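Endonuclease V (Homo sapiens, PDB 6OZE) cleaves RNA near inosine as a metal-ion-dependent endoribonuclease, a eukaryotic counterpart of bacterial DNA-cutting enzymes. Local coordinates at residues A57-L62 with Q101-K106; L115-N120 with S132-L137; V43-V48 with P94-L99. The protein carries 4 engineered substitutions. All coordinates share one frame; numbering follows the deposited sequence. Where two conformers were deposited one is given.

Contact 1: A57-L62 with Q101-K106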
ATOM      1  N   ALA A  57      -8.631 -10.364   4.866  1.00 20.82           N
ATOM      2  CA  ALA A  57      -7.608  -9.991   3.895  1.00 21.69           C
ATOM      3  C   ALA A  57      -8.223 -10.087   2.509  1.00 20.02           C
ATOM      4  O   ALA A  57      -8.908 -11.072   2.198  1.00 20.40           O
ATOM      5  CB  ALA A  57      -6.392 -10.922   4.001  1.00 21.79           C
ATOM      6  N   SER A  58      -8.000  -9.057   1.679  1.00 19.45           N
ATOM      7  CA  SER A  58      -8.592  -9.023   0.350  1.00 20.10           C
ATOM      8  C   SER A  58      -7.559  -8.655  -0.707  1.00 18.20           C
ATOM      9  O   SER A  58      -6.661  -7.835  -0.465  1.00 18.87           O
ATOM     10  CB  SER A  58      -9.734  -8.001   0.272  1.00 21.79           C
ATOM     11  OG  SER A  58     -10.790  -8.375   1.162  1.00 22.79           O
ATOM     12  N   LEU A  59      -7.710  -9.265  -1.876  1.00 19.00           N
ATOM     13  CA  LEU A  59      -6.933  -8.927  -3.066  1.00 17.28           C
ATOM     14  C   LEU A  59      -7.896  -8.694  -4.209  1.00 19.09           C
ATOM     15  O   LEU A  59      -8.771  -9.527  -4.469  1.00 21.19           O
ATOM     16  CB  LEU A  59      -5.973 -10.077  -3.406  1.00 20.27           C
ATOM     17  CG  LEU A  59      -5.339 -10.051  -4.802  1.00 20.68           C
ATOM     18  CD1 LEU A  59      -4.383  -8.868  -4.915  1.00 21.81           C
ATOM     19  CD2 LEU A  59      -4.595 -11.355  -5.051  1.00 22.40           C
ATOM     20  N   VAL A  60      -7.744  -7.551  -4.885  1.00 17.58           N
ATOM     21  CA  VAL A  60      -8.524  -7.260  -6.079  1.00 20.33           C
ATOM     22  C   VAL A  60      -7.561  -6.948  -7.215  1.00 20.55           C
ATOM     23  O   VAL A  60      -6.432  -6.503  -6.991  1.00 21.33           O
ATOM     24  CB  VAL A  60      -9.529  -6.104  -5.892  1.00 20.66           C
ATOM     25  CG1 VAL A  60     -10.529  -6.439  -4.779  1.00 24.03           C
ATOM     26  CG2 VAL A  60      -8.797  -4.767  -5.624  1.00 21.28           C
ATOM     27  N   VAL A  61      -7.987  -7.248  -8.433  1.00 19.63           N
ATOM     28  CA  VAL A  61      -7.260  -6.817  -9.624  1.00 21.18           C
ATOM     29  C   VAL A  61      -8.225  -6.035 -10.497  1.00 20.53           C
ATOM     30  O   VAL A  61      -9.360  -6.472 -10.722  1.00 21.75           O
ATOM     31  CB  VAL A  61      -6.667  -8.003 -10.404  1.00 23.90           C
ATOM     32  CG1 VAL A  61      -5.862  -7.495 -11.609  1.00 26.41           C
ATOM     33  CG2 VAL A  61      -5.801  -8.869  -9.470  1.00 22.48           C
ATOM     34  N   LEU A  62      -7.783  -4.870 -10.974  1.00 19.90           N
ATOM     35  CA  LEU A  62      -8.583  -4.024 -11.842  1.00 21.52           C
ATOM     36  C   LEU A  62      -7.892  -3.862 -13.192  1.00 22.61           C
ATOM     37  O   LEU A  62      -6.662  -3.849 -13.288  1.00 21.29           O
ATOM     38  CB  LEU A  62      -8.775  -2.620 -11.231  1.00 22.16           C
ATOM     39  CG  LEU A  62      -9.806  -2.441 -10.117  1.00 24.71           C
ATOM     40  CD1 LEU A  62      -9.507  -3.270  -8.877  1.00 29.09           C
ATOM     41  CD2 LEU A  62      -9.908  -0.957  -9.758  1.00 24.33           C
ATOM     42  N   GLN A 101      -0.356 -15.665  -4.224  1.00 27.39           N
ATOM     43  CA  GLN A 101       0.068 -16.955  -4.755  1.00 29.38           C
ATOM     44  C   GLN A 101      -1.114 -17.775  -5.257  1.00 27.92           C
ATOM     45  O   GLN A 101      -1.021 -18.423  -6.308  1.00 34.03           O
ATOM     46  CB  GLN A 101       0.882 -17.733  -3.720  1.00 34.36           C
ATOM     47  CG  GLN A 101       1.534 -18.987  -4.302  1.00 42.13           C
ATOM     48  CD  GLN A 101       2.519 -18.663  -5.419  1.00 38.72           C
ATOM     49  OE1 GLN A 101       3.129 -17.592  -5.437  1.00 47.75           O
ATOM     50  NE2 GLN A 101       2.671 -19.589  -6.360  1.00 54.41           N
ATOM     51  N   GLN A 102      -2.238 -17.760  -4.532  1.00 27.56           N
ATOM     52  CA  GLN A 102      -3.437 -18.425  -5.031  1.00 30.39           C
ATOM     53  C   GLN A 102      -3.807 -17.916  -6.421  1.00 31.00           C
ATOM     54  O   GLN A 102      -4.109 -18.703  -7.328  1.00 35.13           O
ATOM     55  CB  GLN A 102      -4.606 -18.215  -4.068  1.00 37.78           C
ATOM     56  CG  GLN A 102      -5.936 -18.677  -4.658  1.00 55.11           C
ATOM     57  CD  GLN A 102      -7.146 -18.190  -3.886  1.00 65.82           C
ATOM     58  OE1 GLN A 102      -7.047 -17.289  -3.054  1.00 62.93           O
ATOM     59  NE2 GLN A 102      -8.303 -18.785  -4.163  1.00 82.25           N
ATOM     60  N   LEU A 103      -3.786 -16.599  -6.603  1.00 28.36           N
ATOM     61  CA  LEU A 103      -4.066 -16.034  -7.920  1.00 29.70           C
ATOM     62  C   LEU A 103      -3.042 -16.512  -8.947  1.00 31.11           C
ATOM     63  O   LEU A 103      -3.404 -16.925 -10.052  1.00 34.17           O
ATOM     64  CB  LEU A 103      -4.081 -14.509  -7.823  1.00 25.80           C
ATOM     65  CG  LEU A 103      -4.358 -13.794  -9.150  1.00 26.71           C
ATOM     66  CD1 LEU A 103      -5.672 -14.280  -9.753  1.00 31.38           C
ATOM     67  CD2 LEU A 103      -4.354 -12.280  -8.941  1.00 26.99           C
ATOM     68  N   ARG A 104      -1.753 -16.468  -8.588  1.00 33.87           N
ATOM     69  CA  ARG A 104      -0.691 -16.819  -9.530  1.00 40.26           C
ATOM     70  C   ARG A 104      -0.850 -18.239 -10.058  1.00 45.88           C
ATOM     71  O   ARG A 104      -0.503 -18.517 -11.212  1.00 48.92           O
ATOM     72  CB  ARG A 104       0.682 -16.646  -8.866  1.00 44.37           C
ATOM     73  CG  ARG A 104       1.832 -16.405  -9.845  1.00 54.14           C
ATOM     74  CD  ARG A 104       3.207 -16.532  -9.180  1.00 53.32           C
ATOM     75  NE  ARG A 104       3.417 -15.588  -8.081  1.00 42.31           N
ATOM     76  CZ  ARG A 104       4.014 -14.404  -8.203  1.00 45.67           C
ATOM     77  NH1 ARG A 104       4.464 -13.997  -9.382  1.00 47.00           N
ATOM     78  NH2 ARG A 104       4.163 -13.620  -7.142  1.00 49.49           N
ATOM     79  N   GLU A 105      -1.383 -19.146  -9.238  1.00 45.22           N
ATOM     80  CA  GLU A 105      -1.580 -20.529  -9.652  1.00 48.47           C
ATOM     81  C   GLU A 105      -2.956 -20.763 -10.263  1.00 49.76           C
ATOM     82  O   GLU A 105      -3.096 -21.584 -11.177  1.00 58.17           O
ATOM     83  CB  GLU A 105      -1.367 -21.459  -8.456  1.00 52.63           C
ATOM     84  CG  GLU A 105       0.041 -21.402  -7.891  1.00 59.99           C
ATOM     85  CD  GLU A 105       0.188 -22.169  -6.591  1.00 76.07           C
ATOM     86  OE1 GLU A 105      -0.822 -22.718  -6.099  1.00 80.10           O
ATOM     87  OE2 GLU A 105       1.316 -22.217  -6.057  1.00 78.04           O
ATOM     88  N   LYS A 106      -3.977 -20.058  -9.774  1.00 47.81           N
ATOM     89  CA  LYS A 106      -5.339 -20.266 -10.251  1.00 48.03           C
ATOM     90  C   LYS A 106      -5.583 -19.567 -11.587  1.00 51.63           C
ATOM     91  O   LYS A 106      -6.152 -20.157 -12.512  1.00 47.48           O
ATOM     92  CB  LYS A 106      -6.334 -19.786  -9.190  1.00 55.00           C
ATOM     93  CG  LYS A 106      -7.790 -19.752  -9.630  1.00 64.09           C
ATOM     94  CD  LYS A 106      -8.707 -19.343  -8.480  1.00 62.70           C
ATOM     95  CE  LYS A 106      -8.284 -18.013  -7.875  1.00 58.54           C
ATOM     96  NZ  LYS A 106      -9.257 -17.488  -6.859  1.00 48.04           N
TER

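Contact 2: L115-N120 with S132-L137. Engineered in segment 132-137: S132 (natural residue Cys).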
ATOM      1  N   LEU A 115       0.987  -3.630  -7.391  1.00 18.23           N
ATOM      2  CA  LEU A 115       0.023  -3.621  -6.299  1.00 19.93           C
ATOM      3  C   LEU A 115       0.022  -2.249  -5.651  1.00 18.95           C
ATOM      4  O   LEU A 115       1.088  -1.713  -5.329  1.00 21.28           O
ATOM      5  CB  LEU A 115       0.406  -4.636  -5.215  1.00 20.75           C
ATOM      6  CG  LEU A 115       0.417  -6.118  -5.576  1.00 24.76           C
ATOM      7  CD1 LEU A 115       0.903  -6.928  -4.356  1.00 25.19           C
ATOM      8  CD2 LEU A 115      -0.975  -6.546  -5.984  1.00 23.68           C
ATOM      9  N   LEU A 116      -1.167  -1.715  -5.427  1.00 18.09           N
ATOM     10  CA  LEU A 116      -1.364  -0.584  -4.532  1.00 17.86           C
ATOM     11  C   LEU A 116      -1.765  -1.155  -3.177  1.00 21.32           C
ATOM     12  O   LEU A 116      -2.764  -1.884  -3.073  1.00 20.37           O
ATOM     13  CB  LEU A 116      -2.439   0.361  -5.053  1.00 19.72           C
ATOM     14  CG  LEU A 116      -2.212   0.952  -6.453  1.00 22.32           C
ATOM     15  CD1 LEU A 116      -3.263   2.029  -6.732  1.00 23.33           C
ATOM     16  CD2 LEU A 116      -0.797   1.531  -6.624  1.00 21.87           C
ATOM     17  N   VAL A 117      -0.997  -0.818  -2.149  1.00 19.95           N
ATOM     18  CA  VAL A 117      -1.122  -1.422  -0.824  1.00 20.41           C
ATOM     19  C   VAL A 117      -1.637  -0.375   0.143  1.00 24.75           C
ATOM     20  O   VAL A 117      -1.079   0.725   0.228  1.00 24.03           O
ATOM     21  CB  VAL A 117       0.247  -1.926  -0.355  1.00 20.35           C
ATOM     22  CG1 VAL A 117       0.155  -2.535   1.044  1.00 24.69           C
ATOM     23  CG2 VAL A 117       0.760  -2.927  -1.331  1.00 23.36           C
ATOM     24  N   ASP A 118      -2.697  -0.708   0.874  1.00 22.52           N
ATOM     25  CA  ASP A 118      -3.135   0.151   1.963  1.00 23.57           C
ATOM     26  C   ASP A 118      -2.126   0.037   3.099  1.00 35.01           C
ATOM     27  O   ASP A 118      -2.236  -0.853   3.946  1.00 36.56           O
ATOM     28  CB  ASP A 118      -4.543  -0.229   2.427  1.00 29.24           C
ATOM     29  CG  ASP A 118      -5.092   0.726   3.484  1.00 44.70           C
ATOM     30  OD1 ASP A 118      -4.376   1.656   3.912  1.00 52.85           O
ATOM     31  OD2 ASP A 118      -6.255   0.551   3.887  1.00 52.99           O
ATOM     32  N   GLY A 119      -1.150   0.931   3.114  1.00 31.76           N
ATOM     33  CA  GLY A 119      -0.032   0.842   4.031  1.00 31.88           C
ATOM     34  C   GLY A 119       1.140   1.612   3.464  1.00 33.52           C
ATOM     35  O   GLY A 119       1.077   2.162   2.369  1.00 38.33           O
ATOM     36  N   ASN A 120       2.217   1.656   4.239  1.00 30.38           N
ATOM     37  CA  ASN A 120       3.381   2.416   3.815  1.00 31.02           C
ATOM     38  C   ASN A 120       4.462   1.489   3.273  1.00 30.63           C
ATOM     39  O   ASN A 120       4.520   0.295   3.589  1.00 25.63           O
ATOM     40  CB  ASN A 120       3.965   3.234   4.966  1.00 32.50           C
ATOM     41  CG  ASN A 120       3.041   4.331   5.442  1.00 39.75           C
ATOM     42  OD1 ASN A 120       3.084   5.471   4.951  1.00 33.92           O
ATOM     43  ND2 ASN A 120       2.223   4.008   6.441  1.00 31.56           N
ATOM     44  N   SER A 132       6.612  -2.454   1.177  1.00 22.90           N
ATOM     45  CA  SER A 132       7.938  -2.922   0.790  0.90 21.07           C
ATOM     46  C   SER A 132       8.108  -4.395   1.119  1.00 22.94           C
ATOM     47  O   SER A 132       8.716  -5.150   0.349  1.00 23.60           O
ATOM     48  CB  SER A 132       9.001  -2.136   1.544  0.90 25.20           C
ATOM     49  OG  SER A 132       9.032  -0.806   1.057  0.90 28.83           O
ATOM     50  N   HIS A 133       7.598  -4.800   2.280  1.00 22.79           N
ATOM     51  CA  HIS A 133       7.724  -6.175   2.736  1.00 21.18           C
ATOM     52  C   HIS A 133       6.957  -7.105   1.804  1.00 22.91           C
ATOM     53  O   HIS A 133       7.478  -8.148   1.379  1.00 23.26           O
ATOM     54  CB  HIS A 133       7.175  -6.226   4.163  1.00 22.75           C
ATOM     55  CG  HIS A 133       7.654  -7.383   4.992  1.00 21.53           C
ATOM     56  ND1 HIS A 133       7.991  -7.229   6.317  1.00 24.59           N
ATOM     57  CD2 HIS A 133       7.841  -8.692   4.702  1.00 25.02           C
ATOM     58  CE1 HIS A 133       8.356  -8.400   6.818  1.00 25.81           C
ATOM     59  NE2 HIS A 133       8.289  -9.299   5.852  1.00 25.29           N
ATOM     60  N   LEU A 134       5.723  -6.727   1.447  1.00 18.27           N
ATOM     61  CA  LEU A 134       4.960  -7.515   0.487  1.00 19.88           C
ATOM     62  C   LEU A 134       5.607  -7.471  -0.893  1.00 20.74           C
ATOM     63  O   LEU A 134       5.657  -8.489  -1.595  1.00 22.50           O
ATOM     64  CB  LEU A 134       3.516  -7.003   0.434  1.00 19.89           C
ATOM     65  CG  LEU A 134       2.568  -7.749  -0.503  1.00 19.90           C
ATOM     66  CD1 LEU A 134       2.338  -9.198  -0.025  1.00 20.96           C
ATOM     67  CD2 LEU A 134       1.253  -6.998  -0.585  1.00 21.41           C
ATOM     68  N   GLY A 135       6.110  -6.298  -1.307  1.00 20.52           N
ATOM     69  CA  GLY A 135       6.725  -6.197  -2.623  1.00 24.82           C
ATOM     70  C   GLY A 135       7.939  -7.093  -2.792  1.00 22.23           C
ATOM     71  O   GLY A 135       8.094  -7.771  -3.811  1.00 24.75           O
ATOM     72  N   VAL A 136       8.838  -7.100  -1.807  1.00 23.35           N
ATOM     73  CA  VAL A 136      10.051  -7.910  -1.925  0.65 20.64           C
ATOM     74  C   VAL A 136       9.705  -9.394  -1.975  1.00 22.36           C
ATOM     75  O   VAL A 136      10.309 -10.167  -2.727  1.00 25.86           O
ATOM     76  CB  VAL A 136      11.034  -7.579  -0.781  0.65 24.93           C
ATOM     77  CG1 VAL A 136      12.092  -8.659  -0.637  0.65 28.01           C
ATOM     78  CG2 VAL A 136      11.698  -6.222  -1.024  0.65 27.19           C
ATOM     79  N   LEU A 137       8.730  -9.817  -1.158  1.00 22.79           N
ATOM     80  CA  LEU A 137       8.403 -11.238  -1.081  1.00 23.67           C
ATOM     81  C   LEU A 137       7.608 -11.718  -2.292  1.00 25.05           C
ATOM     82  O   LEU A 137       7.809 -12.851  -2.736  1.00 25.60           O
ATOM     83  CB  LEU A 137       7.669 -11.530   0.227  1.00 22.93           C
ATOM     84  CG  LEU A 137       8.541 -11.488   1.486  1.00 27.83           C
ATOM     85  CD1 LEU A 137       7.672 -11.676   2.717  1.00 32.32           C
ATOM     86  CD2 LEU A 137       9.635 -12.554   1.448  1.00 30.29           C
TER

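Contact 3: V43-V48 with P94-L99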
ATOM      1  N   VAL A  43      -4.718  -4.323  -2.325  1.00 17.00           N
ATOM      2  CA  VAL A  43      -4.767  -5.239  -1.182  1.00 16.63           C
ATOM      3  C   VAL A  43      -5.238  -4.494   0.052  1.00 17.63           C
ATOM      4  O   VAL A  43      -4.982  -3.296   0.216  1.00 21.49           O
ATOM      5  CB  VAL A  43      -3.447  -5.986  -0.878  1.00 20.40           C
ATOM      6  CG1 VAL A  43      -3.131  -7.009  -1.959  1.00 23.89           C
ATOM      7  CG2 VAL A  43      -2.293  -4.999  -0.674  1.00 22.93           C
ATOM      8  N   ASP A  44      -5.909  -5.233   0.950  1.00 18.04           N
ATOM      9  CA  ASP A  44      -6.413  -4.666   2.188  1.00 19.89           C
ATOM     10  C   ASP A  44      -6.405  -5.747   3.249  1.00 19.36           C
ATOM     11  O   ASP A  44      -6.686  -6.907   2.948  1.00 19.99           O
ATOM     12  CB  ASP A  44      -7.874  -4.233   2.064  1.00 22.47           C
ATOM     13  CG  ASP A  44      -8.464  -3.804   3.401  1.00 22.28           C
ATOM     14  OD1 ASP A  44      -8.079  -2.742   3.937  1.00 24.88           O
ATOM     15  OD2 ASP A  44      -9.282  -4.563   3.961  1.00 27.82           O
ATOM     16  N   VAL A  45      -6.100  -5.347   4.477  1.00 21.33           N
ATOM     17  CA  VAL A  45      -6.436  -6.115   5.668  1.00 20.51           C
ATOM     18  C   VAL A  45      -7.244  -5.211   6.580  1.00 22.96           C
ATOM     19  O   VAL A  45      -6.830  -4.080   6.863  1.00 24.42           O
ATOM     20  CB  VAL A  45      -5.188  -6.640   6.400  1.00 23.90           C
ATOM     21  CG1 VAL A  45      -5.603  -7.408   7.669  1.00 27.58           C
ATOM     22  CG2 VAL A  45      -4.402  -7.535   5.484  1.00 24.60           C
ATOM     23  N   SER A  46      -8.387  -5.709   7.049  1.00 21.66           N
ATOM     24  CA  SER A  46      -9.271  -4.946   7.916  1.00 21.07           C
ATOM     25  C   SER A  46      -9.658  -5.797   9.104  1.00 23.64           C
ATOM     26  O   SER A  46     -10.139  -6.915   8.924  1.00 25.90           O
ATOM     27  CB  SER A  46     -10.553  -4.558   7.173  1.00 23.72           C
ATOM     28  OG  SER A  46     -10.255  -3.599   6.163  1.00 24.82           O
ATOM     29  N   PHE A  47      -9.496  -5.255  10.306  1.00 25.25           N
ATOM     30  CA  PHE A  47      -9.883  -5.972  11.510  1.00 26.98           C
ATOM     31  C   PHE A  47     -11.386  -5.933  11.720  1.00 30.47           C
ATOM     32  O   PHE A  47     -12.066  -4.959  11.375  1.00 32.47           O
ATOM     33  CB  PHE A  47      -9.197  -5.381  12.736  1.00 35.93           C
ATOM     34  CG  PHE A  47      -7.728  -5.578  12.737  1.00 57.84           C
ATOM     35  CD1 PHE A  47      -6.894  -4.664  12.118  1.00 73.70           C
ATOM     36  CD2 PHE A  47      -7.176  -6.694  13.335  1.00 68.62           C
ATOM     37  CE1 PHE A  47      -5.533  -4.848  12.107  1.00 82.41           C
ATOM     38  CE2 PHE A  47      -5.820  -6.882  13.329  1.00 80.89           C
ATOM     39  CZ  PHE A  47      -4.993  -5.954  12.713  1.00 86.13           C
ATOM     40  N   VAL A  48     -11.902  -7.020  12.286  1.00 27.81           N
ATOM     41  CA  VAL A  48     -13.272  -7.041  12.772  1.00 29.33           C
ATOM     42  C   VAL A  48     -13.399  -6.072  13.937  1.00 40.47           C
ATOM     43  O   VAL A  48     -12.622  -6.136  14.901  1.00 39.89           O
ATOM     44  CB  VAL A  48     -13.653  -8.468  13.194  1.00 29.34           C
ATOM     45  CG1 VAL A  48     -15.033  -8.497  13.827  1.00 35.07           C
ATOM     46  CG2 VAL A  48     -13.581  -9.371  11.979  1.00 30.93           C
ATOM     47  N   PRO A  94       1.801 -12.387   5.622  1.00 24.84           N
ATOM     48  CA  PRO A  94       1.556 -13.807   5.330  1.00 25.50           C
ATOM     49  C   PRO A  94       0.259 -14.048   4.581  1.00 27.67           C
ATOM     50  O   PRO A  94       0.213 -14.868   3.653  1.00 26.73           O
ATOM     51  CB  PRO A  94       1.529 -14.450   6.719  1.00 25.95           C
ATOM     52  CG  PRO A  94       2.399 -13.581   7.537  1.00 27.38           C
ATOM     53  CD  PRO A  94       2.139 -12.190   7.047  1.00 25.54           C
ATOM     54  N   PHE A  95      -0.804 -13.348   4.963  1.00 23.71           N
ATOM     55  CA  PHE A  95      -2.103 -13.596   4.355  1.00 24.14           C
ATOM     56  C   PHE A  95      -2.217 -12.963   2.982  1.00 23.71           C
ATOM     57  O   PHE A  95      -2.792 -13.563   2.066  1.00 24.08           O
ATOM     58  CB  PHE A  95      -3.205 -13.116   5.293  1.00 25.49           C
ATOM     59  CG  PHE A  95      -3.103 -13.725   6.645  1.00 29.24           C
ATOM     60  CD1 PHE A  95      -3.475 -15.042   6.842  1.00 29.28           C
ATOM     61  CD2 PHE A  95      -2.571 -13.016   7.705  1.00 33.61           C
ATOM     62  CE1 PHE A  95      -3.356 -15.630   8.083  1.00 33.68           C
ATOM     63  CE2 PHE A  95      -2.441 -13.609   8.950  1.00 37.22           C
ATOM     64  CZ  PHE A  95      -2.839 -14.911   9.138  1.00 37.89           C
ATOM     65  N   LEU A  96      -1.677 -11.759   2.819  1.00 21.91           N
ATOM     66  CA  LEU A  96      -1.711 -11.144   1.505  1.00 21.02           C
ATOM     67  C   LEU A  96      -0.856 -11.930   0.525  1.00 22.49           C
ATOM     68  O   LEU A  96      -1.238 -12.119  -0.635  1.00 23.51           O
ATOM     69  CB  LEU A  96      -1.226  -9.700   1.611  1.00 22.23           C
ATOM     70  CG  LEU A  96      -2.114  -8.811   2.482  1.00 25.10           C
ATOM     71  CD1 LEU A  96      -1.527  -7.384   2.526  1.00 29.56           C
ATOM     72  CD2 LEU A  96      -3.523  -8.777   1.915  1.00 25.18           C
ATOM     73  N   LEU A  97       0.310 -12.396   0.971  1.00 23.30           N
ATOM     74  CA  LEU A  97       1.145 -13.201   0.089  0.55 26.32           C
ATOM     75  C   LEU A  97       0.419 -14.468  -0.361  1.00 27.21           C
ATOM     76  O   LEU A  97       0.522 -14.868  -1.527  1.00 30.25           O
ATOM     77  CB  LEU A  97       2.471 -13.519   0.778  0.55 30.98           C
ATOM     78  CG  LEU A  97       3.637 -13.889  -0.133  0.55 32.14           C
ATOM     79  CD1 LEU A  97       4.924 -13.523   0.540  0.55 36.25           C
ATOM     80  CD2 LEU A  97       3.614 -15.367  -0.414  0.55 37.71           C
ATOM     81  N   GLU A  98      -0.331 -15.112   0.548  1.00 23.69           N
ATOM     82  CA  GLU A  98      -1.085 -16.308   0.195  1.00 23.82           C
ATOM     83  C   GLU A  98      -2.154 -16.018  -0.855  1.00 24.47           C
ATOM     84  O   GLU A  98      -2.408 -16.846  -1.740  1.00 26.17           O
ATOM     85  CB  GLU A  98      -1.729 -16.899   1.449  1.00 29.96           C
ATOM     86  CG  GLU A  98      -2.357 -18.251   1.242  1.00 37.31           C
ATOM     87  CD  GLU A  98      -1.325 -19.351   1.045  1.00 42.25           C
ATOM     88  OE1 GLU A  98      -0.150 -19.146   1.420  1.00 41.79           O
ATOM     89  OE2 GLU A  98      -1.696 -20.417   0.515  1.00 55.81           O
ATOM     90  N   LEU A  99      -2.810 -14.859  -0.760  1.00 22.14           N
ATOM     91  CA  LEU A  99      -3.805 -14.514  -1.772  1.00 24.17           C
ATOM     92  C   LEU A  99      -3.156 -14.306  -3.134  1.00 21.27           C
ATOM     93  O   LEU A  99      -3.705 -14.731  -4.157  1.00 23.56           O
ATOM     94  CB  LEU A  99      -4.569 -13.248  -1.368  1.00 23.10           C
ATOM     95  CG  LEU A  99      -5.481 -13.396  -0.145  1.00 23.68           C
ATOM     96  CD1 LEU A  99      -6.044 -12.010   0.244  1.00 24.72           C
ATOM     97  CD2 LEU A  99      -6.593 -14.374  -0.432  1.00 33.07           C
TER

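Contact 1: A57-L62 with Q101-K106
L103 of helix 89-106 sets one methyl, CD2, against both L59 and V61 of strand 54-63. L103 CD2 lies 3.7 Å from V61 CG2 and 4.0 Å from L59 CD2, so a single branch of the helical leucine serves two residues that share one face of the strand. The side chain reaches them because its CG is anti to the backbone N (chi1 180°), extending the isobutyl group away from the helix backbone. L59 meets it at roughly a right angle, methyl against methyl, whereas V61 comes to it at a slant with the branch that stands beside its own backbone N. Valine suits this place on the strand, being beta-branched and short, while leucine is long enough to span the distance from helix to strand, and L59 likewise extends from the strand to meet it. All three residues are buried, and P112 also packs on L103 and V61. Strand alternation turns V60 the other way, onto A231 and C234 of helix 226-242. The sheet is thus packed by helices on its two faces, an alpha/beta layering typical of the RNase H-like fold to which the endonuclease V family belongs.

Contact 2: L115-N120 with S132-L137
L134 of helix 130-138 projects between L115 and V117 of strand 115-118, and apolar packing carries the contact. Its CD2 methyl is the point of touch for both strand residues: L134 CD2 stands 3.8 Å from L115 CD1 and, more loosely, 4.2 Å from V117 CG2. The helical side chain leaves with CG anti to the backbone N (chi1 -178°), which places CD2 against the strand side chains. L115 crosses it at about a right angle with the CD1 branch, while V117 offers the methyl beside its backbone N at a slant. Two residues apart on a strand, L115 and V117 face the same way, so a leucine and a compact valine form one apolar surface.

Polar atoms add proximity but no bond across the contact. N120 O and S132 N are 4.2 Å apart, too far for hydrogen bonding. S132, an engineered replacement for the natural cysteine, has its OG hydrogen-bonded to G204 O.

Strand 115-118, helix 130-138 and strand 142-146 form a beta-alpha-beta unit. In the sheet, strand 115-118 lies between 142-146 and 39-47, while L134 also touches V43 of strand 39-47 and L96 of helix 89-106, wedging helix 130-138 beside that helix on the same face.

Contact 3: V43-V48 with P94-L99
The packing of L96 on V43 and V45 belongs to the helix-on-sheet layer of an RNase H-like fold, with helix 89-106 lying on strand 39-47, an interior strand of the mixed sheet between 54-63 and 115-118. The axes of the two short segments approach to 9.5 Å, and their N-to-C directions differ by 138°, so the helix runs back over the strand at a slant. L96 fills the groove between the two valines. Its CD2 methyl lies 3.9 Å from V43 CB, 3.9 Å from V45 CG2 and 3.8 Å from D44 O, sitting over the backbone between the valine side chains. The other branch is used too: L96 CD1 is 4.1 Å from V43 CG2. This straddling follows from a side chain with CG anti to the carbonyl carbon (chi1 -63°), whose two methyls fork over the strand. The valines cross it at a slant, V45 with the branch beside its backbone N. Valine suits both places, giving a strand a compact apolar surface close to its backbone.

Replacing L96 with an alanine removes both methyls and would probably open a gap over V43, V45 and the D44 carbonyl.

D44, between the valines, turns its side chain to the other face. There D44 OD2 accepts a 2.6 Å bond from S46 OG on its syn lone pair and is also hydrogen-bonded to the S235 hydroxyl, a double grip that is likely to restrain the carboxylate. D44 O, beneath the leucine methyl, takes a backbone bond from S58 N on the neighbouring strand, so that carbonyl is satisfied inside the sheet. The chemistry therefore divides by face: the helix is held by shape and apolar burial, without a hydrogen bond between the segments, while polar groups gather across the sheet.

The three contacts share one sheet face. Contacts 1 and 3 use positions two turns apart on helix 89-106, their centres about 11 Å apart; contact 2 brings in helix 130-138, its centre about 14 Å from that of contact 1 and 11 Å from that of contact 3. V43 joins them: its CG1 is 3.7 Å from L59 CD1, its CG2 is 3.7 Å from V117 CG2, and V43 N is hydrogen-bonded to L116 O (3.2 Å). On neighbouring strands, D118 OD2, salt-bridged to K147, lies 3.8 Å from D44 OD1, a cluster consistent with the metal-dependent active site of RNase H-like nucleases. A bound sodium ion about 12 Å from the V61 side chain takes no part in contact 1.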